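Local coordinates for protein phage related exonuclease (Haemophilus somnus 129PT, PDB 3K93) that probably acts as a phage-type exonuclease that hydrolyses DNA, with an acidic metal site that here holds a sodium ion, at residues Q62-L67 with F160-L166; R90-T96 with M145-D149. One frame throughout, in Å; residues are numbered along the deposited sequence.

Contact 1: Q62-L67 with F160-L166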
loop_
_atom_site.group_PDB
_atom_site.type_symbol
_atom_site.label_atom_id
_atom_site.label_comp_id
_atom_site.label_asym_id
_atom_site.label_seq_id
_atom_site.Cartn_x
_atom_site.Cartn_y
_atom_site.Cartn_z
ATOM N N GLN A 62 18.061 -11.171 -6.675
ATOM C CA GLN A 62 18.968 -11.795 -7.623
ATOM C C GLN A 62 20.148 -10.879 -7.968
ATOM O O GLN A 62 21.255 -11.374 -8.170
ATOM C CB GLN A 62 18.244 -12.248 -8.890
ATOM C CG GLN A 62 19.041 -13.273 -9.760
ATOM C CD GLN A 62 19.811 -14.340 -8.947
ATOM O OE1 GLN A 62 20.989 -14.578 -9.206
ATOM N NE2 GLN A 62 19.144 -14.983 -7.980
ATOM N N LYS A 63 19.948 -9.560 -8.003
ATOM C CA LYS A 63 21.074 -8.645 -8.285
ATOM C C LYS A 63 22.169 -8.800 -7.237
ATOM O O LYS A 63 23.361 -8.917 -7.575
ATOM C CB LYS A 63 20.628 -7.186 -8.377
ATOM C CG LYS A 63 21.752 -6.174 -8.628
ATOM C CD LYS A 63 21.238 -4.773 -8.796
ATOM C CE LYS A 63 22.352 -3.747 -9.009
ATOM N NZ LYS A 63 21.874 -2.346 -9.353
ATOM N N GLY A 64 21.767 -8.830 -5.970
ATOM C CA GLY A 64 22.716 -9.018 -4.860
ATOM C C GLY A 64 23.460 -10.332 -4.964
ATOM O O GLY A 64 24.621 -10.409 -4.641
ATOM N N ASN A 65 22.794 -11.370 -5.425
ATOM C CA ASN A 65 23.454 -12.655 -5.586
ATOM C C ASN A 65 24.483 -12.607 -6.688
ATOM O O ASN A 65 25.582 -13.050 -6.487
ATOM C CB ASN A 65 22.450 -13.767 -5.863
ATOM C CG ASN A 65 21.615 -14.121 -4.635
ATOM O OD1 ASN A 65 22.079 -13.985 -3.484
ATOM N ND2 ASN A 65 20.370 -14.608 -4.877
ATOM N N GLU A 66 24.121 -12.043 -7.834
ATOM C CA GLU A 66 25.047 -11.931 -8.951
ATOM C C GLU A 66 26.235 -11.050 -8.679
ATOM O O GLU A 66 27.321 -11.342 -9.166
ATOM C CB GLU A 66 24.343 -11.492 -10.228
ATOM C CG GLU A 66 23.347 -12.558 -10.692
ATOM C CD GLU A 66 22.699 -12.299 -12.056
ATOM O OE1 GLU A 66 23.128 -11.361 -12.791
ATOM O OE2 GLU A 66 21.750 -13.076 -12.381
ATOM N N LEU A 67 26.072 -10.016 -7.875
ATOM C CA LEU A 67 27.139 -9.019 -7.719
ATOM C C LEU A 67 27.843 -9.187 -6.369
ATOM O O LEU A 67 28.639 -8.335 -5.948
ATOM C CB LEU A 67 26.598 -7.610 -7.886
ATOM C CG LEU A 67 26.008 -7.292 -9.266
ATOM C CD1 LEU A 67 25.463 -5.881 -9.245
ATOM C CD2 LEU A 67 27.034 -7.461 -10.400
ATOM N N PHE A 160 25.816 -0.758 -7.948
ATOM C CA PHE A 160 26.453 -1.106 -9.187
ATOM C C PHE A 160 25.386 -1.033 -10.265
ATOM O O PHE A 160 24.192 -1.116 -9.961
ATOM C CB PHE A 160 26.959 -2.569 -9.143
ATOM C CG PHE A 160 28.028 -2.831 -8.109
ATOM C CD1 PHE A 160 29.316 -2.361 -8.293
ATOM C CD2 PHE A 160 27.753 -3.576 -6.977
ATOM C CE1 PHE A 160 30.304 -2.593 -7.361
ATOM C CE2 PHE A 160 28.777 -3.828 -6.025
ATOM C CZ PHE A 160 30.046 -3.328 -6.231
ATOM N N PRO A 161 25.800 -0.972 -11.520
ATOM C CA PRO A 161 24.825 -1.122 -12.605
ATOM C C PRO A 161 24.102 -2.442 -12.526
ATOM O O PRO A 161 24.698 -3.441 -12.112
ATOM C CB PRO A 161 25.682 -1.096 -13.876
ATOM C CG PRO A 161 26.989 -0.660 -13.480
ATOM C CD PRO A 161 27.171 -0.845 -12.022
ATOM N N THR A 162 22.828 -2.462 -12.924
ATOM C CA THR A 162 22.048 -3.674 -12.898
ATOM C C THR A 162 22.493 -4.564 -14.055
ATOM O O THR A 162 22.560 -4.102 -15.168
ATOM C CB THR A 162 20.532 -3.344 -12.975
ATOM O OG1 THR A 162 20.169 -2.590 -11.812
ATOM C CG2 THR A 162 19.663 -4.608 -13.022
ATOM N N PRO A 163 22.823 -5.840 -13.786
ATOM C CA PRO A 163 23.198 -6.773 -14.868
ATOM C C PRO A 163 22.079 -6.889 -15.894
ATOM O O PRO A 163 20.912 -6.955 -15.512
ATOM C CB PRO A 163 23.369 -8.115 -14.148
ATOM C CG PRO A 163 23.462 -7.819 -12.705
ATOM C CD PRO A 163 22.921 -6.456 -12.454
ATOM N N LEU A 164 22.432 -6.907 -17.168
ATOM C CA LEU A 164 21.454 -6.922 -18.261
ATOM C C LEU A 164 20.384 -7.983 -18.133
ATOM O O LEU A 164 19.227 -7.723 -18.395
ATOM C CB LEU A 164 22.143 -7.083 -19.604
ATOM C CG LEU A 164 22.623 -5.787 -20.249
ATOM C CD1 LEU A 164 23.629 -6.066 -21.402
ATOM C CD2 LEU A 164 21.412 -4.952 -20.749
ATOM N N ASN A 165 20.763 -9.164 -17.671
ATOM C CA ASN A 165 19.830 -10.254 -17.598
ATOM C C ASN A 165 18.690 -10.004 -16.577
ATOM O O ASN A 165 17.739 -10.751 -16.540
ATOM C CB ASN A 165 20.578 -11.579 -17.311
ATOM C CG ASN A 165 20.900 -11.761 -15.841
ATOM O OD1 ASN A 165 20.154 -12.420 -15.129
ATOM N ND2 ASN A 165 21.987 -11.151 -15.366
ATOM N N LEU A 166 18.796 -8.965 -15.751
ATOM C CA LEU A 166 17.786 -8.690 -14.764
ATOM C C LEU A 166 16.913 -7.497 -15.133
ATOM O O LEU A 166 16.042 -7.139 -14.370
ATOM C CB LEU A 166 18.449 -8.458 -13.418
ATOM C CG LEU A 166 19.213 -9.650 -12.856
ATOM C CD1 LEU A 166 19.819 -9.304 -11.503
ATOM C CD2 LEU A 166 18.265 -10.884 -12.750
#
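Lys63 NZ is gripped by four oxygens: across the contact it bonds to Phe160 O at 2.7 Å and to Thr162 OG1 at 3.0 Å, and it also reaches the backbone carbonyls of Ser115 and Trp116. With CG anti to the backbone N (chi1 178°) and the rest of the chain extended, the lysine spans from the helix to the loop, where its ammonium meets these oxygens. The buried charge is thus met by three carbonyls and a hydroxyl. On the way the lysine chain crosses Pro163 at about a right angle, its CG nearest the proline CD. A second polar link lies one turn on, where Asn165 ND2 donates 2.8 Å to Glu66 OE1, on its syn lone pair, with carboxylate and amide nearly coplanar (18° apart). Glu66 OE1 also touches Pro163 CB. Leu166 CD1 lies against the helix backbone, 3.5 Å from Lys63 N. At the helix end Leu67 CD1 meets Phe160 CB at 3.6 Å and approaches the Phe160 ring obliquely. Helix 68-79 packs on Phe160, and helix 173-181 on Pro161, Thr162 and Leu164. Through Lys63, the end of helix 59-66 ties together the loops after two neighbouring parallel strands, 108-114 (Ser115, Trp116) and 152-158 (Phe160, Thr162).

Contact 2: R90-T96 with M145-D149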
loop_
_atom_site.group_PDB
_atom_site.type_symbol
_atom_site.label_atom_id
_atom_site.label_comp_id
_atom_site.label_asym_id
_atom_site.label_seq_id
_atom_site.Cartn_x
_atom_site.Cartn_y
_atom_site.Cartn_z
ATOM N N ARG A 90 26.120 -20.006 11.101
ATOM C CA ARG A 90 26.171 -20.348 12.503
ATOM C C ARG A 90 24.782 -20.294 13.061
ATOM O O ARG A 90 23.862 -19.733 12.434
ATOM C CB ARG A 90 27.070 -19.398 13.257
ATOM C CG ARG A 90 28.542 -19.554 12.930
ATOM C CD ARG A 90 29.343 -18.558 13.753
ATOM N NE ARG A 90 30.775 -18.673 13.524
ATOM C CZ ARG A 90 31.706 -18.145 14.309
ATOM N NH1 ARG A 90 31.397 -17.456 15.399
ATOM N NH2 ARG A 90 32.961 -18.302 13.999
ATOM N N GLU A 91 24.628 -20.905 14.232
ATOM C CA GLU A 91 23.404 -20.814 14.986
ATOM C C GLU A 91 23.608 -21.013 16.457
ATOM O O GLU A 91 24.606 -21.576 16.869
ATOM C CB GLU A 91 22.384 -21.818 14.495
ATOM C CG GLU A 91 22.778 -23.254 14.557
ATOM C CD GLU A 91 21.698 -24.096 13.904
ATOM O OE1 GLU A 91 21.611 -24.079 12.653
ATOM O OE2 GLU A 91 20.898 -24.723 14.631
ATOM N N ASN A 92 22.654 -20.528 17.239
ATOM C CA ASN A 92 22.647 -20.760 18.640
ATOM C C ASN A 92 21.257 -21.293 18.944
ATOM O O ASN A 92 20.636 -21.845 18.044
ATOM C CB ASN A 92 23.086 -19.502 19.421
ATOM C CG ASN A 92 22.211 -18.273 19.171
ATOM O OD1 ASN A 92 21.021 -18.371 18.867
ATOM N ND2 ASN A 92 22.823 -17.088 19.319
ATOM N N GLU A 93 20.745 -21.141 20.160
ATOM C CA GLU A 93 19.449 -21.699 20.457
ATOM C C GLU A 93 18.296 -20.849 19.926
ATOM O O GLU A 93 17.178 -21.297 19.955
ATOM C CB GLU A 93 19.274 -21.965 21.954
ATOM C CG GLU A 93 20.303 -22.905 22.541
ATOM C CD GLU A 93 20.436 -24.245 21.803
ATOM O OE1 GLU A 93 19.426 -24.780 21.269
ATOM O OE2 GLU A 93 21.581 -24.778 21.766
ATOM N N PHE A 94 18.578 -19.660 19.408
ATOM C CA PHE A 94 17.525 -18.712 19.018
ATOM C C PHE A 94 17.498 -18.362 17.541
ATOM O O PHE A 94 16.422 -18.279 16.922
ATOM C CB PHE A 94 17.679 -17.450 19.846
ATOM C CG PHE A 94 17.564 -17.691 21.323
ATOM C CD1 PHE A 94 16.329 -17.654 21.938
ATOM C CD2 PHE A 94 18.684 -17.968 22.076
ATOM C CE1 PHE A 94 16.192 -17.893 23.291
ATOM C CE2 PHE A 94 18.579 -18.214 23.439
ATOM C CZ PHE A 94 17.322 -18.184 24.059
ATOM N N ILE A 95 18.678 -18.186 16.971
ATOM C CA ILE A 95 18.820 -17.625 15.646
ATOM C C ILE A 95 19.838 -18.395 14.817
ATOM O O ILE A 95 20.615 -19.194 15.341
ATOM C CB ILE A 95 19.215 -16.119 15.704
ATOM C CG1 ILE A 95 20.573 -15.918 16.370
ATOM C CG2 ILE A 95 18.146 -15.303 16.468
ATOM C CD1 ILE A 95 21.118 -14.526 16.146
ATOM N N THR A 96 19.799 -18.166 13.515
ATOM C CA THR A 96 20.797 -18.703 12.600
ATOM C C THR A 96 21.188 -17.549 11.690
ATOM O O THR A 96 20.409 -16.622 11.469
ATOM C CB THR A 96 20.282 -19.892 11.742
ATOM O OG1 THR A 96 19.307 -19.407 10.840
ATOM C CG2 THR A 96 19.620 -20.970 12.588
HETATM N N MSE A 145 26.611 -10.182 15.091
HETATM C CA MSE A 145 27.635 -9.870 16.080
HETATM C C MSE A 145 27.542 -10.854 17.256
HETATM O O MSE A 145 28.551 -11.224 17.862
HETATM C CB MSE A 145 27.525 -8.424 16.571
HETATM C CG MSE A 145 28.036 -7.418 15.580
HETATM SE SE MSE A 145 28.074 -5.612 16.255
HETATM C CE MSE A 145 26.245 -5.010 15.883
ATOM N N TRP A 146 26.324 -11.273 17.568
ATOM C CA TRP A 146 26.082 -12.254 18.624
ATOM C C TRP A 146 26.678 -13.602 18.221
ATOM O O TRP A 146 27.460 -14.155 18.948
ATOM C CB TRP A 146 24.590 -12.398 18.859
ATOM C CG TRP A 146 24.250 -13.220 19.982
ATOM C CD1 TRP A 146 25.076 -13.625 21.015
ATOM C CD2 TRP A 146 22.973 -13.747 20.265
ATOM N NE1 TRP A 146 24.374 -14.375 21.903
ATOM C CE2 TRP A 146 23.079 -14.472 21.468
ATOM C CE3 TRP A 146 21.738 -13.686 19.614
ATOM C CZ2 TRP A 146 22.001 -15.109 22.037
ATOM C CZ3 TRP A 146 20.677 -14.306 20.172
ATOM C CH2 TRP A 146 20.802 -15.022 21.372
ATOM N N LEU A 147 26.366 -14.054 17.009
ATOM C CA LEU A 147 26.826 -15.339 16.527
ATOM C C LEU A 147 28.312 -15.398 16.293
ATOM O O LEU A 147 28.888 -16.472 16.396
ATOM C CB LEU A 147 26.099 -15.727 15.236
ATOM C CG LEU A 147 24.646 -16.139 15.346
ATOM C CD1 LEU A 147 23.995 -16.155 13.972
ATOM C CD2 LEU A 147 24.516 -17.531 16.003
ATOM N N TRP A 148 28.937 -14.261 15.981
ATOM C CA TRP A 148 30.373 -14.200 15.635
ATOM C C TRP A 148 31.219 -13.498 16.688
ATOM O O TRP A 148 32.386 -13.272 16.460
ATOM C CB TRP A 148 30.571 -13.533 14.251
ATOM C CG TRP A 148 30.670 -14.501 13.156
ATOM C CD1 TRP A 148 31.804 -15.101 12.716
ATOM C CD2 TRP A 148 29.598 -15.025 12.355
ATOM N NE1 TRP A 148 31.516 -15.952 11.686
ATOM C CE2 TRP A 148 30.170 -15.933 11.447
ATOM C CE3 TRP A 148 28.214 -14.806 12.314
ATOM C CZ2 TRP A 148 29.414 -16.636 10.513
ATOM C CZ3 TRP A 148 27.466 -15.497 11.381
ATOM C CH2 TRP A 148 28.064 -16.411 10.502
ATOM N N ASP A 149 30.643 -13.194 17.851
ATOM C CA ASP A 149 31.378 -12.560 18.966
ATOM C C ASP A 149 32.129 -11.308 18.533
ATOM O O ASP A 149 33.312 -11.182 18.809
ATOM C CB ASP A 149 32.357 -13.543 19.637
ATOM C CG ASP A 149 31.653 -14.618 20.470
ATOM O OD1 ASP A 149 30.665 -14.325 21.184
ATOM O OD2 ASP A 149 32.114 -15.772 20.441
#
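The Arg90 and Leu147 CA atoms lie 6.5 Å apart where the hairpin of strands 90-91 and 95-97 meets the last turn of helix 137-148, which ends in a Schellman motif at Asp149. Leu147 packs across the hairpin: its CD2 sits 3.6 Å from Glu91 CA, while CD1 reaches Ile95 CD1 and the backbone of Thr96. Arg90 runs extended from CG to NE along the face of Trp148. Its CD hangs over the centre of the indole, a CH-pi contact with the six-membered ring, and the guanidinium lies flat on the five-membered ring, with Arg90 CZ 3.6 Å from that ring's centroid and the planes only 13° apart. The same group turns an edge to the helix end: Arg90 NH1 donates 2.9 Å to Leu147 O, in the carbonyl plane and on a lone pair. Stack and bond together fix the rotation of the guanidinium, and its charge probably suits the carbonyl-rich helix terminus. At the hairpin turn, Asn92 OD1 accepts from Phe94 N (2.8 Å) and Ile95 N (3.0 Å), one from each face of the amide plane, the first bond closing an Asx turn and the pair together an Asx motif. Held this way, the amide aims its nitrogen at Trp146: Asn92 ND2 stands 3.2 Å above the centre of the indole, the two planes inclined by 56°. Ile95 CD1 packs obliquely on Trp146 CE3 at 3.6 Å, and Phe94 touches the far end of the indole with little ring overlap. Helix 198-221 packs on both Trp146 and Phe94, strand 10-11 pairs with strand 95-97, and the Trp148 ring meets Tyr102 of strand 101-103.

In the fold
Contact 2 is nested within the chain loop that contact 1 closes, yet the two lie on opposite sides of the chain's centre, 29 Å apart between centres and about 15 Å between nearest atoms. The sodium ligands Asp100, Asp111 and Thr112 fall between the two segments of contact 2, the last two on strand 108-114, which runs parallel to strand 152-158. That strand leads from the helix of contact 2 to the loop of contact 1. The sodium lies about 11 Å from the Leu67 side chain and about 12 Å from that of Trp148, so neither contact coordinates it. The arrangement is consistent with a PD-(D/E)XK nuclease core.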